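PDB 2W9X: acetylxylan esterase / glucomannan deacetylase from Cellvibrio japonicus, which removes acetyl groups from plant cell-wall polysaccharides, acting on acetylated xylan and, with a strong preference, on acetylated glucomannan. Local coordinates for residues I76-V81 and N175-F180; S198-V203 and L216-Y221; N272-V277 and G306-Q311. All coordinates share one frame; numbering follows the deposited sequence. Where two conformers were deposited one is given.

How the interactions relate
Read from the N terminus, the three contacts follow one another in series, and none nests within or crosses another. Interaction 1 closes the longest loop, with 93 residues between its segments, and joins a strand of the N-terminal beta domain to the hydrolase domain. Interaction 2 closes a short loop of 12 residues, folding the segment that carries Gly199 against helix 215-218. Interaction 3, with 28 intervening residues, pairs two helices of the parallel alpha/beta fold. Interactions 2 and 3 touch directly, Leu216 and Tyr219 lying against Phe276, whereas interaction 1 stands on the opposite side of the chain's centre from both, its centre about 23 Å from that of interaction 2.

Interaction 1: residues I76-V81 and N175-F180; sequences IFRLIV and NSQMAF
Arg78 reaches from its strand to Gln177 and lays its guanidinium group against the beta carbon of that residue. Arg78 NH1 comes within 3.6 Å of Gln177 CB, which sits 3.5 Å above the guanidinium plane and is displaced toward its rim. With chi1 near 70°, Arg78 CG lies between the backbone N and carbonyl carbon; from there the chain runs extended to NE and spans the gap between two backbones whose nearest alpha carbons, those of Arg78 and Gln177, are 9.2 Å apart. Arg78 NH2 passes obliquely by Met178 CG at 4.2 Å. A modelled water in the guanidinium plane appears to link Arg78 NH2 and Asn175 ND2, but its very short approach to NH2 makes the bridge doubtful. Asn175 is itself held by an Asx turn, its OD1 accepting from Gln177 N at 3.0 Å in the carbonyl plane, which restrains the rotation of the amide. The principle illustrated is a long side chain bridging two domains: strand 76-81 belongs to one of the antiparallel sheets of the N-terminal domain, where Glu112 of the adjoining strand 108-113 forms a salt bridge with Arg78 NE, while 175-180 links helices 167-173 and 180-187 of the hydrolase domain.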
ATOM      1  N   ILE B  76     -11.297   6.885 -33.718  1.00 37.68           N
ATOM      2  CA  ILE B  76     -10.084   6.515 -34.435  1.00 36.83           C
ATOM      3  C   ILE B  76      -9.633   5.186 -33.826  1.00 37.24           C
ATOM      4  O   ILE B  76      -9.744   4.985 -32.609  1.00 37.11           O
ATOM      5  CB  ILE B  76      -8.953   7.580 -34.307  1.00 36.51           C
ATOM      6  CG1 ILE B  76      -9.474   8.992 -34.614  1.00 35.57           C
ATOM      7  CG2 ILE B  76      -7.768   7.227 -35.220  1.00 36.31           C
ATOM      8  CD1 ILE B  76      -8.440  10.132 -34.368  1.00 36.30           C
ATOM      9  N   PHE B  77      -9.143   4.287 -34.681  1.00 37.01           N
ATOM     10  CA  PHE B  77      -8.654   2.979 -34.268  1.00 37.39           C
ATOM     11  C   PHE B  77      -7.243   2.811 -34.768  1.00 37.44           C
ATOM     12  O   PHE B  77      -6.843   3.449 -35.736  1.00 37.11           O
ATOM     13  CB  PHE B  77      -9.467   1.842 -34.929  1.00 37.27           C
ATOM     14  CG  PHE B  77     -10.908   1.791 -34.529  1.00 38.04           C
ATOM     15  CD1 PHE B  77     -11.319   0.982 -33.470  1.00 38.40           C
ATOM     16  CD2 PHE B  77     -11.862   2.523 -35.229  1.00 39.27           C
ATOM     17  CE1 PHE B  77     -12.664   0.918 -33.098  1.00 39.82           C
ATOM     18  CE2 PHE B  77     -13.205   2.461 -34.873  1.00 39.24           C
ATOM     19  CZ  PHE B  77     -13.608   1.658 -33.808  1.00 39.19           C
ATOM     20  N   ARG B  78      -6.499   1.917 -34.129  1.00 38.16           N
ATOM     21  CA  ARG B  78      -5.354   1.334 -34.801  1.00 39.20           C
ATOM     22  C   ARG B  78      -5.513  -0.180 -34.976  1.00 38.77           C
ATOM     23  O   ARG B  78      -6.164  -0.862 -34.160  1.00 38.68           O
ATOM     24  CB  ARG B  78      -4.019   1.740 -34.151  1.00 39.65           C
ATOM     25  CG  ARG B  78      -3.748   1.140 -32.797  1.00 40.63           C
ATOM     26  CD  ARG B  78      -2.556   1.800 -32.111  1.00 40.69           C
ATOM     27  NE  ARG B  78      -2.241   1.059 -30.887  1.00 43.24           N
ATOM     28  CZ  ARG B  78      -1.262   1.348 -30.043  1.00 43.02           C
ATOM     29  NH1 ARG B  78      -1.081   0.576 -28.981  1.00 43.18           N
ATOM     30  NH2 ARG B  78      -0.473   2.395 -30.251  1.00 42.82           N
ATOM     31  N   LEU B  79      -4.949  -0.678 -36.072  1.00 38.54           N
ATOM     32  CA  LEU B  79      -4.990  -2.093 -36.409  1.00 38.27           C
ATOM     33  C   LEU B  79      -3.586  -2.672 -36.370  1.00 38.34           C
ATOM     34  O   LEU B  79      -2.685  -2.178 -37.038  1.00 38.15           O
ATOM     35  CB  LEU B  79      -5.629  -2.294 -37.788  1.00 38.15           C
ATOM     36  CG  LEU B  79      -5.784  -3.702 -38.372  1.00 37.82           C
ATOM     37  CD1 LEU B  79      -6.757  -4.513 -37.546  1.00 36.97           C
ATOM     38  CD2 LEU B  79      -6.283  -3.608 -39.807  1.00 38.18           C
ATOM     39  N   ILE B  80      -3.409  -3.728 -35.581  1.00 38.53           N
ATOM     40  CA  ILE B  80      -2.100  -4.341 -35.415  1.00 38.73           C
ATOM     41  C   ILE B  80      -2.101  -5.765 -35.980  1.00 39.35           C
ATOM     42  O   ILE B  80      -2.709  -6.674 -35.402  1.00 38.88           O
ATOM     43  CB  ILE B  80      -1.652  -4.318 -33.933  1.00 38.46           C
ATOM     44  CG1 ILE B  80      -1.737  -2.889 -33.372  1.00 39.01           C
ATOM     45  CG2 ILE B  80      -0.250  -4.901 -33.781  1.00 38.85           C
ATOM     46  CD1 ILE B  80      -1.623  -2.787 -31.844  1.00 38.63           C
ATOM     47  N   VAL B  81      -1.422  -5.933 -37.118  1.00 39.98           N
ATOM     48  CA  VAL B  81      -1.296  -7.221 -37.789  1.00 40.94           C
ATOM     49  C   VAL B  81       0.086  -7.805 -37.487  1.00 41.68           C
ATOM     50  O   VAL B  81       1.103  -7.221 -37.865  1.00 41.67           O
ATOM     51  CB  VAL B  81      -1.518  -7.083 -39.322  1.00 40.99           C
ATOM     52  CG1 VAL B  81      -1.331  -8.426 -40.035  1.00 41.10           C
ATOM     53  CG2 VAL B  81      -2.902  -6.533 -39.616  1.00 41.34           C
ATOM     54  N   ASN B 175      -5.075   9.316 -27.200  1.00 38.93           N
ATOM     55  CA  ASN B 175      -4.790   7.921 -27.537  1.00 38.37           C
ATOM     56  C   ASN B 175      -4.774   7.069 -26.273  1.00 38.59           C
ATOM     57  O   ASN B 175      -3.758   6.999 -25.556  1.00 37.70           O
ATOM     58  CB  ASN B 175      -3.474   7.789 -28.311  1.00 38.82           C
ATOM     59  CG  ASN B 175      -3.233   6.371 -28.831  1.00 39.39           C
ATOM     60  OD1 ASN B 175      -3.686   5.391 -28.244  1.00 38.93           O
ATOM     61  ND2 ASN B 175      -2.493   6.263 -29.929  1.00 35.32           N
ATOM     62  N   SER B 176      -5.899   6.399 -26.019  1.00 37.51           N
ATOM     63  CA  SER B 176      -6.058   5.633 -24.798  1.00 37.68           C
ATOM     64  C   SER B 176      -5.072   4.474 -24.680  1.00 37.81           C
ATOM     65  O   SER B 176      -4.730   4.064 -23.574  1.00 37.85           O
ATOM     66  CB  SER B 176      -7.501   5.124 -24.675  1.00 37.94           C
ATOM     67  OG  SER B 176      -8.382   6.210 -24.417  1.00 37.60           O
ATOM     68  N   GLN B 177      -4.629   3.950 -25.822  1.00 37.81           N
ATOM     69  CA  GLN B 177      -3.757   2.786 -25.854  1.00 38.07           C
ATOM     70  C   GLN B 177      -2.326   3.145 -25.470  1.00 38.70           C
ATOM     71  O   GLN B 177      -1.506   2.260 -25.173  1.00 38.51           O
ATOM     72  CB  GLN B 177      -3.787   2.124 -27.237  1.00 37.91           C
ATOM     73  CG  GLN B 177      -5.168   1.633 -27.685  1.00 36.77           C
ATOM     74  CD  GLN B 177      -5.795   0.605 -26.750  1.00 35.63           C
ATOM     75  OE1 GLN B 177      -6.990   0.344 -26.830  1.00 37.43           O
ATOM     76  NE2 GLN B 177      -4.997   0.012 -25.878  1.00 34.11           N
ATOM     77  N   MET B 178      -2.027   4.442 -25.476  1.00 39.14           N
ATOM     78  CA  MET B 178      -0.741   4.934 -24.967  1.00 40.37           C
ATOM     79  C   MET B 178      -0.794   5.529 -23.561  1.00 39.27           C
ATOM     80  O   MET B 178       0.246   5.908 -23.008  1.00 38.08           O
ATOM     81  CB  MET B 178      -0.112   5.887 -25.951  1.00 39.85           C
ATOM     82  CG  MET B 178       0.274   5.100 -27.161  1.00 40.36           C
ATOM     83  SD  MET B 178       1.298   6.012 -28.197  1.00 48.11           S
ATOM     84  CE  MET B 178       0.142   7.244 -28.752  1.00 46.64           C
ATOM     85  N   ALA B 179      -1.992   5.577 -22.979  1.00 38.27           N
ATOM     86  CA  ALA B 179      -2.121   5.919 -21.572  1.00 38.49           C
ATOM     87  C   ALA B 179      -1.519   4.787 -20.726  1.00 38.54           C
ATOM     88  O   ALA B 179      -1.314   3.679 -21.215  1.00 36.45           O
ATOM     89  CB  ALA B 179      -3.587   6.176 -21.205  1.00 38.20           C
ATOM     90  N   PHE B 180      -1.281   5.064 -19.444  1.00 38.88           N
ATOM     91  CA  PHE B 180      -0.568   4.132 -18.565  1.00 39.18           C
ATOM     92  C   PHE B 180      -1.264   2.782 -18.320  1.00 38.85           C
ATOM     93  O   PHE B 180      -0.597   1.792 -18.014  1.00 38.73           O
ATOM     94  CB  PHE B 180      -0.207   4.817 -17.232  1.00 39.21           C
ATOM     95  CG  PHE B 180      -1.408   5.324 -16.452  1.00 39.33           C
ATOM     96  CD1 PHE B 180      -2.170   4.451 -15.646  1.00 37.61           C
ATOM     97  CD2 PHE B 180      -1.751   6.680 -16.489  1.00 39.81           C
ATOM     98  CE1 PHE B 180      -3.277   4.914 -14.913  1.00 39.00           C
ATOM     99  CE2 PHE B 180      -2.837   7.155 -15.766  1.00 41.07           C
ATOM    100  CZ  PHE B 180      -3.611   6.261 -14.970  1.00 39.79           C
TER
HETATM  101  O   HOH W   1      -0.705   4.436 -31.710  1.00 44.70           O

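Interaction 2: residues S198-V203 and L216-Y221; sequences SGFGIV and LSLYPY
Leu218 sets a single methyl on the ring of Phe200 in a CH-pi contact. Leu218 CD1 lies 3.5 Å from the centroid of the Phe200 ring and only 7° off the ring normal, so that it is centred over one face and has all six ring carbons at nearly equal distances. The two side chains cross at about a right angle. Phe200 CG stands beside the backbone N, opposite the carbonyl carbon (chi1 -74°), and its CB bond points toward the helix.

Aliphatic packing forms the second kind of contact. Although the CB bond of Ile202 is directed away from 216-221, its CG2 branch approaches Leu216 CD2 to 3.8 Å, and Ile202 CD1 lies 4.0 Å from Leu216 CD1. Leu216 CD2 also rests close against the carbonyl O of Ile202, at 3.3 Å. No hydrogen bond crosses between the two segments.

Polar bonds from nearby residues shape the backbone instead. Asp248 accepts from the amides of both Ile202 and Val203, and Asn205 OD1 from that of Gly201. Gly199 and Asn247 probably stabilise the transition state, as their counterparts do in related SGNH hydrolases; Gly201 comes within about 4 Å of the Asn247 side chain. A glycerol, probably from the crystallisation liquor, hydrogen-bonds to Gly199 O. This exemplifies how a loop carrying a probable oxyanion-stabilising residue is held by apolar packing on one helix and by hydrogen bonds to Asp248 and Asn205.

Within the fold, 198-203 leaves strand 191-196 at the edge of the parallel sheet and folds over helix 215-218, while Ile202 and Val203 also rest on helix 262-283 through Tyr269 and Asp268.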
ATOM      1  N   SER B 198     -13.484  11.422 -18.893  1.00 36.64           N
ATOM      2  CA  SER B 198     -12.815  12.687 -18.596  1.00 36.45           C
ATOM      3  C   SER B 198     -13.679  13.674 -17.818  1.00 36.55           C
ATOM      4  O   SER B 198     -14.844  13.865 -18.140  1.00 36.35           O
ATOM      5  CB  SER B 198     -12.319  13.364 -19.887  1.00 36.26           C
ATOM      6  OG  SER B 198     -11.325  12.592 -20.531  1.00 35.63           O
ATOM      7  N   GLY B 199     -13.084  14.313 -16.811  1.00 36.81           N
ATOM      8  CA  GLY B 199     -13.770  15.345 -16.031  1.00 36.90           C
ATOM      9  C   GLY B 199     -14.464  14.843 -14.772  1.00 36.84           C
ATOM     10  O   GLY B 199     -14.933  15.646 -13.954  1.00 36.53           O
ATOM     11  N   PHE B 200     -14.508  13.525 -14.588  1.00 37.07           N
ATOM     12  CA  PHE B 200     -15.354  12.949 -13.525  1.00 36.55           C
ATOM     13  C   PHE B 200     -14.572  12.654 -12.236  1.00 36.50           C
ATOM     14  O   PHE B 200     -13.362  12.394 -12.266  1.00 35.99           O
ATOM     15  CB  PHE B 200     -16.139  11.709 -14.014  1.00 36.41           C
ATOM     16  CG  PHE B 200     -17.300  12.039 -14.940  1.00 37.72           C
ATOM     17  CD1 PHE B 200     -18.548  12.382 -14.424  1.00 36.56           C
ATOM     18  CD2 PHE B 200     -17.129  12.013 -16.341  1.00 36.71           C
ATOM     19  CE1 PHE B 200     -19.623  12.702 -15.277  1.00 37.16           C
ATOM     20  CE2 PHE B 200     -18.178  12.327 -17.200  1.00 36.41           C
ATOM     21  CZ  PHE B 200     -19.439  12.668 -16.670  1.00 37.06           C
ATOM     22  N   GLY B 201     -15.280  12.712 -11.107  1.00 36.80           N
ATOM     23  CA  GLY B 201     -14.682  12.448  -9.796  1.00 36.58           C
ATOM     24  C   GLY B 201     -15.446  11.383  -9.022  1.00 36.48           C
ATOM     25  O   GLY B 201     -16.382  10.784  -9.543  1.00 36.50           O
ATOM     26  N   ILE B 202     -15.022  11.133  -7.784  1.00 36.10           N
ATOM     27  CA  ILE B 202     -15.780  10.279  -6.828  1.00 35.46           C
ATOM     28  C   ILE B 202     -17.193  10.803  -6.545  1.00 35.77           C
ATOM     29  O   ILE B 202     -18.175  10.046  -6.639  1.00 34.42           O
ATOM     30  CB  ILE B 202     -14.994  10.105  -5.484  1.00 34.62           C
ATOM     31  CG1 ILE B 202     -13.695   9.326  -5.719  1.00 34.09           C
ATOM     32  CG2 ILE B 202     -15.862   9.471  -4.367  1.00 33.98           C
ATOM     33  CD1 ILE B 202     -13.867   7.908  -6.230  1.00 35.26           C
ATOM     34  N   VAL B 203     -17.300  12.086  -6.178  1.00 36.36           N
ATOM     35  CA  VAL B 203     -18.607  12.712  -5.909  1.00 36.84           C
ATOM     36  C   VAL B 203     -18.765  14.014  -6.680  1.00 37.24           C
ATOM     37  O   VAL B 203     -19.890  14.426  -6.998  1.00 36.85           O
ATOM     38  CB  VAL B 203     -18.863  13.017  -4.378  1.00 37.72           C
ATOM     39  CG1 VAL B 203     -19.061  11.724  -3.568  1.00 37.85           C
ATOM     40  CG2 VAL B 203     -17.760  13.901  -3.771  1.00 36.35           C
ATOM     41  N   LEU B 216     -18.690   7.287 -10.380  1.00 39.15           N
ATOM     42  CA  LEU B 216     -19.373   6.212  -9.669  1.00 39.65           C
ATOM     43  C   LEU B 216     -20.790   5.899 -10.221  1.00 39.17           C
ATOM     44  O   LEU B 216     -21.182   4.739 -10.268  1.00 38.97           O
ATOM     45  CB  LEU B 216     -19.408   6.515  -8.153  1.00 40.44           C
ATOM     46  CG  LEU B 216     -18.162   6.083  -7.336  1.00 40.49           C
ATOM     47  CD1 LEU B 216     -16.917   6.052  -8.102  1.00 38.55           C
ATOM     48  CD2 LEU B 216     -17.972   6.847  -6.032  1.00 40.40           C
ATOM     49  N   SER B 217     -21.522   6.921 -10.657  1.00 38.45           N
ATOM     50  CA  SER B 217     -22.885   6.715 -11.176  1.00 38.57           C
ATOM     51  C   SER B 217     -22.868   6.195 -12.617  1.00 38.18           C
ATOM     52  O   SER B 217     -23.795   5.531 -13.049  1.00 37.11           O
ATOM     53  CB  SER B 217     -23.728   7.996 -11.064  1.00 38.64           C
ATOM     54  OG  SER B 217     -23.241   8.984 -11.950  1.00 38.74           O
ATOM     55  N   LEU B 218     -21.787   6.486 -13.338  1.00 38.29           N
ATOM     56  CA  LEU B 218     -21.598   6.005 -14.700  1.00 39.00           C
ATOM     57  C   LEU B 218     -21.086   4.581 -14.694  1.00 39.30           C
ATOM     58  O   LEU B 218     -21.365   3.805 -15.608  1.00 39.38           O
ATOM     59  CB  LEU B 218     -20.575   6.874 -15.431  1.00 38.80           C
ATOM     60  CG  LEU B 218     -20.945   8.343 -15.673  1.00 39.63           C
ATOM     61  CD1 LEU B 218     -19.682   9.102 -16.031  1.00 41.34           C
ATOM     62  CD2 LEU B 218     -21.969   8.465 -16.778  1.00 41.95           C
ATOM     63  N   TYR B 219     -20.335   4.259 -13.642  1.00 39.67           N
ATOM     64  CA  TYR B 219     -19.576   3.019 -13.547  1.00 39.43           C
ATOM     65  C   TYR B 219     -20.373   1.719 -13.744  1.00 39.66           C
ATOM     66  O   TYR B 219     -19.840   0.780 -14.322  1.00 40.18           O
ATOM     67  CB  TYR B 219     -18.751   2.967 -12.249  1.00 38.51           C
ATOM     68  CG  TYR B 219     -17.903   1.717 -12.198  1.00 39.11           C
ATOM     69  CD1 TYR B 219     -16.635   1.673 -12.814  1.00 37.75           C
ATOM     70  CD2 TYR B 219     -18.379   0.563 -11.570  1.00 39.37           C
ATOM     71  CE1 TYR B 219     -15.878   0.508 -12.799  1.00 36.35           C
ATOM     72  CE2 TYR B 219     -17.622  -0.601 -11.544  1.00 39.65           C
ATOM     73  CZ  TYR B 219     -16.375  -0.618 -12.168  1.00 37.32           C
ATOM     74  OH  TYR B 219     -15.653  -1.787 -12.129  1.00 38.17           O
ATOM     75  N   PRO B 220     -21.631   1.640 -13.253  1.00 40.24           N
ATOM     76  CA  PRO B 220     -22.337   0.357 -13.374  1.00 40.74           C
ATOM     77  C   PRO B 220     -22.736  -0.057 -14.795  1.00 40.83           C
ATOM     78  O   PRO B 220     -23.150  -1.190 -14.994  1.00 40.71           O
ATOM     79  CB  PRO B 220     -23.608   0.577 -12.536  1.00 40.55           C
ATOM     80  CG  PRO B 220     -23.282   1.741 -11.643  1.00 41.08           C
ATOM     81  CD  PRO B 220     -22.461   2.618 -12.529  1.00 39.84           C
ATOM     82  N   TYR B 221     -22.607   0.844 -15.763  1.00 41.11           N
ATOM     83  CA  TYR B 221     -23.212   0.621 -17.072  1.00 41.63           C
ATOM     84  C   TYR B 221     -22.229   0.250 -18.173  1.00 42.01           C
ATOM     85  O   TYR B 221     -21.105   0.749 -18.223  1.00 41.56           O
ATOM     86  CB  TYR B 221     -24.097   1.809 -17.470  1.00 41.59           C
ATOM     87  CG  TYR B 221     -25.178   2.070 -16.448  1.00 41.94           C
ATOM     88  CD1 TYR B 221     -26.334   1.277 -16.404  1.00 41.96           C
ATOM     89  CD2 TYR B 221     -25.031   3.080 -15.495  1.00 42.11           C
ATOM     90  CE1 TYR B 221     -27.323   1.498 -15.446  1.00 42.41           C
ATOM     91  CE2 TYR B 221     -26.016   3.311 -14.533  1.00 42.94           C
ATOM     92  CZ  TYR B 221     -27.159   2.519 -14.517  1.00 42.67           C
ATOM     93  OH  TYR B 221     -28.130   2.755 -13.572  1.00 42.72           O
TER

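Interaction 3: residues N272-V277 and G306-Q311; sequences NYVKFV and GKVVAQ
Tyr273 and Val308 touch between two helices that cross at -47°, their axes 9.4 Å apart at closest approach, and Val308 meets Val274 as well. Following Tyr273 outward shows one side chain meeting both methyls of a valine in turn. Tyr273 CB faces both methyls of Val308, with CG2 at 3.8 Å and CG1 at 3.9 Å. At CG the order reverses and Val308 CG1 is the nearer methyl. At the ortho carbons the methyls part company: CD1 faces Val308 CG2 and CD2 faces Val308 CG1. Val308 CG1 lies over one face of the Tyr273 ring, 4.3 Å from the centroid and 27° off the normal, a CH-pi contact displaced toward the CG end. Beyond the CD atoms no ring atom has a partner on 306-311 within 4.2 Å; the side chain as a whole also packs on Ile242, Leu291 and Ile202. A chi1 of -153° places CG roughly opposite the backbone N and brings this face round to the valine.

One residue on, Val274, more fully covered than Tyr273, adds an apolar contact: its CG2 meets Val308 CG1 at 3.9 Å and lies about as far from Val308 O. The same methyl touches Gln311, which crosses it at about a right angle, but Gln311 was modelled in two conformers, so its contacts with this methyl, NE2 above all, are tentative. No hydrogen bond joins the helices.

Helices 262-283 and 300-314 each follow a strand of the parallel sheet, 239-243 and 288-294, in successive beta-alpha-beta crossovers; Leu291 of strand 288-294 lies beneath Tyr273 and Val308 alike, and Val270 extends the helix interface, while Glu303 of the second subunit packs on Gln311.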
ATOM      1  N   ASN B 272     -17.939   7.919   0.058  1.00 37.42           N
ATOM      2  CA  ASN B 272     -18.288   7.274  -1.195  1.00 37.80           C
ATOM      3  C   ASN B 272     -17.179   6.464  -1.831  1.00 37.54           C
ATOM      4  O   ASN B 272     -17.436   5.414  -2.425  1.00 38.21           O
ATOM      5  CB  ASN B 272     -18.834   8.300  -2.171  1.00 38.09           C
ATOM      6  CG  ASN B 272     -20.281   8.556  -1.931  1.00 40.02           C
ATOM      7  OD1 ASN B 272     -21.122   7.798  -2.401  1.00 43.52           O
ATOM      8  ND2 ASN B 272     -20.587   9.578  -1.137  1.00 39.64           N
ATOM      9  N   TYR B 273     -15.950   6.941  -1.702  1.00 37.00           N
ATOM     10  CA  TYR B 273     -14.800   6.185  -2.192  1.00 36.59           C
ATOM     11  C   TYR B 273     -14.703   4.868  -1.413  1.00 36.99           C
ATOM     12  O   TYR B 273     -14.534   3.807  -2.009  1.00 36.58           O
ATOM     13  CB  TYR B 273     -13.514   6.996  -2.034  1.00 36.25           C
ATOM     14  CG  TYR B 273     -12.404   6.663  -3.013  1.00 35.43           C
ATOM     15  CD1 TYR B 273     -11.452   7.627  -3.355  1.00 35.25           C
ATOM     16  CD2 TYR B 273     -12.292   5.387  -3.592  1.00 36.96           C
ATOM     17  CE1 TYR B 273     -10.407   7.341  -4.234  1.00 36.75           C
ATOM     18  CE2 TYR B 273     -11.256   5.088  -4.488  1.00 35.95           C
ATOM     19  CZ  TYR B 273     -10.319   6.069  -4.797  1.00 37.14           C
ATOM     20  OH  TYR B 273      -9.299   5.793  -5.673  1.00 36.14           O
ATOM     21  N   VAL B 274     -14.826   4.942  -0.083  1.00 36.74           N
ATOM     22  CA  VAL B 274     -14.797   3.731   0.752  1.00 36.75           C
ATOM     23  C   VAL B 274     -15.931   2.801   0.334  1.00 37.18           C
ATOM     24  O   VAL B 274     -15.722   1.593   0.143  1.00 37.27           O
ATOM     25  CB  VAL B 274     -14.851   4.050   2.282  1.00 36.49           C
ATOM     26  CG1 VAL B 274     -15.052   2.777   3.125  1.00 35.98           C
ATOM     27  CG2 VAL B 274     -13.567   4.777   2.720  1.00 34.19           C
ATOM     28  N   LYS B 275     -17.124   3.374   0.162  1.00 37.60           N
ATOM     29  CA  LYS B 275     -18.316   2.599  -0.224  1.00 37.92           C
ATOM     30  C   LYS B 275     -18.075   1.864  -1.544  1.00 37.54           C
ATOM     31  O   LYS B 275     -18.399   0.672  -1.682  1.00 37.00           O
ATOM     32  CB  LYS B 275     -19.523   3.533  -0.358  1.00 37.86           C
ATOM     33  CG  LYS B 275     -20.890   2.853  -0.397  1.00 41.79           C
ATOM     34  CD  LYS B 275     -21.884   3.754  -1.116  1.00 45.77           C
ATOM     35  CE  LYS B 275     -23.315   3.339  -0.879  1.00 50.21           C
ATOM     36  NZ  LYS B 275     -24.213   4.246  -1.650  1.00 53.05           N
ATOM     37  N   PHE B 276     -17.493   2.580  -2.503  1.00 37.24           N
ATOM     38  CA  PHE B 276     -17.228   2.041  -3.849  1.00 37.32           C
ATOM     39  C   PHE B 276     -16.294   0.827  -3.855  1.00 37.22           C
ATOM     40  O   PHE B 276     -16.592  -0.202  -4.463  1.00 37.14           O
ATOM     41  CB  PHE B 276     -16.646   3.144  -4.744  1.00 37.35           C
ATOM     42  CG  PHE B 276     -16.432   2.718  -6.186  1.00 38.89           C
ATOM     43  CD1 PHE B 276     -17.466   2.107  -6.917  1.00 39.89           C
ATOM     44  CD2 PHE B 276     -15.211   2.941  -6.811  1.00 40.91           C
ATOM     45  CE1 PHE B 276     -17.270   1.724  -8.250  1.00 40.01           C
ATOM     46  CE2 PHE B 276     -15.004   2.562  -8.148  1.00 41.42           C
ATOM     47  CZ  PHE B 276     -16.035   1.959  -8.863  1.00 39.61           C
ATOM     48  N   VAL B 277     -15.159   0.968  -3.181  1.00 37.34           N
ATOM     49  CA  VAL B 277     -14.168  -0.096  -3.108  1.00 37.41           C
ATOM     50  C   VAL B 277     -14.770  -1.326  -2.418  1.00 37.69           C
ATOM     51  O   VAL B 277     -14.573  -2.454  -2.886  1.00 38.30           O
ATOM     52  CB  VAL B 277     -12.876   0.380  -2.400  1.00 37.08           C
ATOM     53  CG1 VAL B 277     -11.946  -0.804  -2.092  1.00 35.16           C
ATOM     54  CG2 VAL B 277     -12.145   1.472  -3.249  1.00 37.22           C
ATOM     55  N   GLY B 306      -5.450   9.092   1.500  1.00 38.33           N
ATOM     56  CA  GLY B 306      -4.841   8.481   2.696  1.00 39.24           C
ATOM     57  C   GLY B 306      -5.888   8.088   3.737  1.00 39.47           C
ATOM     58  O   GLY B 306      -5.786   7.021   4.385  1.00 40.34           O
ATOM     59  N   LYS B 307      -6.911   8.935   3.877  1.00 39.01           N
ATOM     60  CA  LYS B 307      -8.019   8.698   4.818  1.00 39.56           C
ATOM     61  C   LYS B 307      -8.887   7.528   4.340  1.00 38.89           C
ATOM     62  O   LYS B 307      -9.359   6.728   5.155  1.00 38.48           O
ATOM     63  CB  LYS B 307      -8.904   9.935   4.952  1.00 38.90           C
ATOM     64  CG  LYS B 307      -8.267  11.196   5.564  1.00 41.64           C
ATOM     65  CD  LYS B 307      -9.330  12.326   5.552  1.00 40.59           C
ATOM     66  CE  LYS B 307      -8.765  13.720   5.832  1.00 43.16           C
ATOM     67  NZ  LYS B 307      -9.843  14.779   5.691  1.00 43.53           N
ATOM     68  N   VAL B 308      -9.105   7.456   3.021  1.00 38.34           N
ATOM     69  CA  VAL B 308      -9.838   6.350   2.389  1.00 37.92           C
ATOM     70  C   VAL B 308      -9.145   5.003   2.638  1.00 37.17           C
ATOM     71  O   VAL B 308      -9.774   4.039   3.081  1.00 36.77           O
ATOM     72  CB  VAL B 308     -10.047   6.586   0.867  1.00 38.61           C
ATOM     73  CG1 VAL B 308     -10.686   5.365   0.178  1.00 36.51           C
ATOM     74  CG2 VAL B 308     -10.939   7.800   0.645  1.00 38.46           C
ATOM     75  N   VAL B 309      -7.850   4.934   2.364  1.00 37.13           N
ATOM     76  CA  VAL B 309      -7.099   3.690   2.569  1.00 36.69           C
ATOM     77  C   VAL B 309      -7.178   3.262   4.047  1.00 36.80           C
ATOM     78  O   VAL B 309      -7.401   2.081   4.369  1.00 36.54           O
ATOM     79  CB  VAL B 309      -5.613   3.837   2.139  1.00 37.14           C
ATOM     80  CG1 VAL B 309      -4.835   2.564   2.493  1.00 36.26           C
ATOM     81  CG2 VAL B 309      -5.520   4.119   0.655  1.00 37.15           C
ATOM     82  N   ALA B 310      -7.009   4.230   4.942  1.00 36.09           N
ATOM     83  CA  ALA B 310      -7.073   3.958   6.384  1.00 36.48           C
ATOM     84  C   ALA B 310      -8.427   3.448   6.870  1.00 36.46           C
ATOM     85  O   ALA B 310      -8.475   2.522   7.694  1.00 37.19           O
ATOM     86  CB  ALA B 310      -6.637   5.195   7.179  1.00 35.78           C
ATOM     87  N   GLN B 311      -9.503   4.021   6.336  0.50 36.78           N
ATOM     88  CA  GLN B 311     -10.865   3.638   6.686  0.50 37.07           C
ATOM     89  C   GLN B 311     -11.268   2.298   6.103  0.50 36.87           C
ATOM     90  O   GLN B 311     -12.077   1.583   6.692  0.50 37.18           O
ATOM     91  CB  GLN B 311     -11.852   4.725   6.259  0.50 37.30           C
ATOM     92  CG  GLN B 311     -12.055   5.775   7.329  0.50 38.42           C
ATOM     93  CD  GLN B 311     -13.093   6.800   6.968  0.50 39.29           C
ATOM     94  OE1 GLN B 311     -13.110   7.900   7.516  0.50 40.87           O
ATOM     95  NE2 GLN B 311     -13.970   6.449   6.048  0.50 40.67           N
TER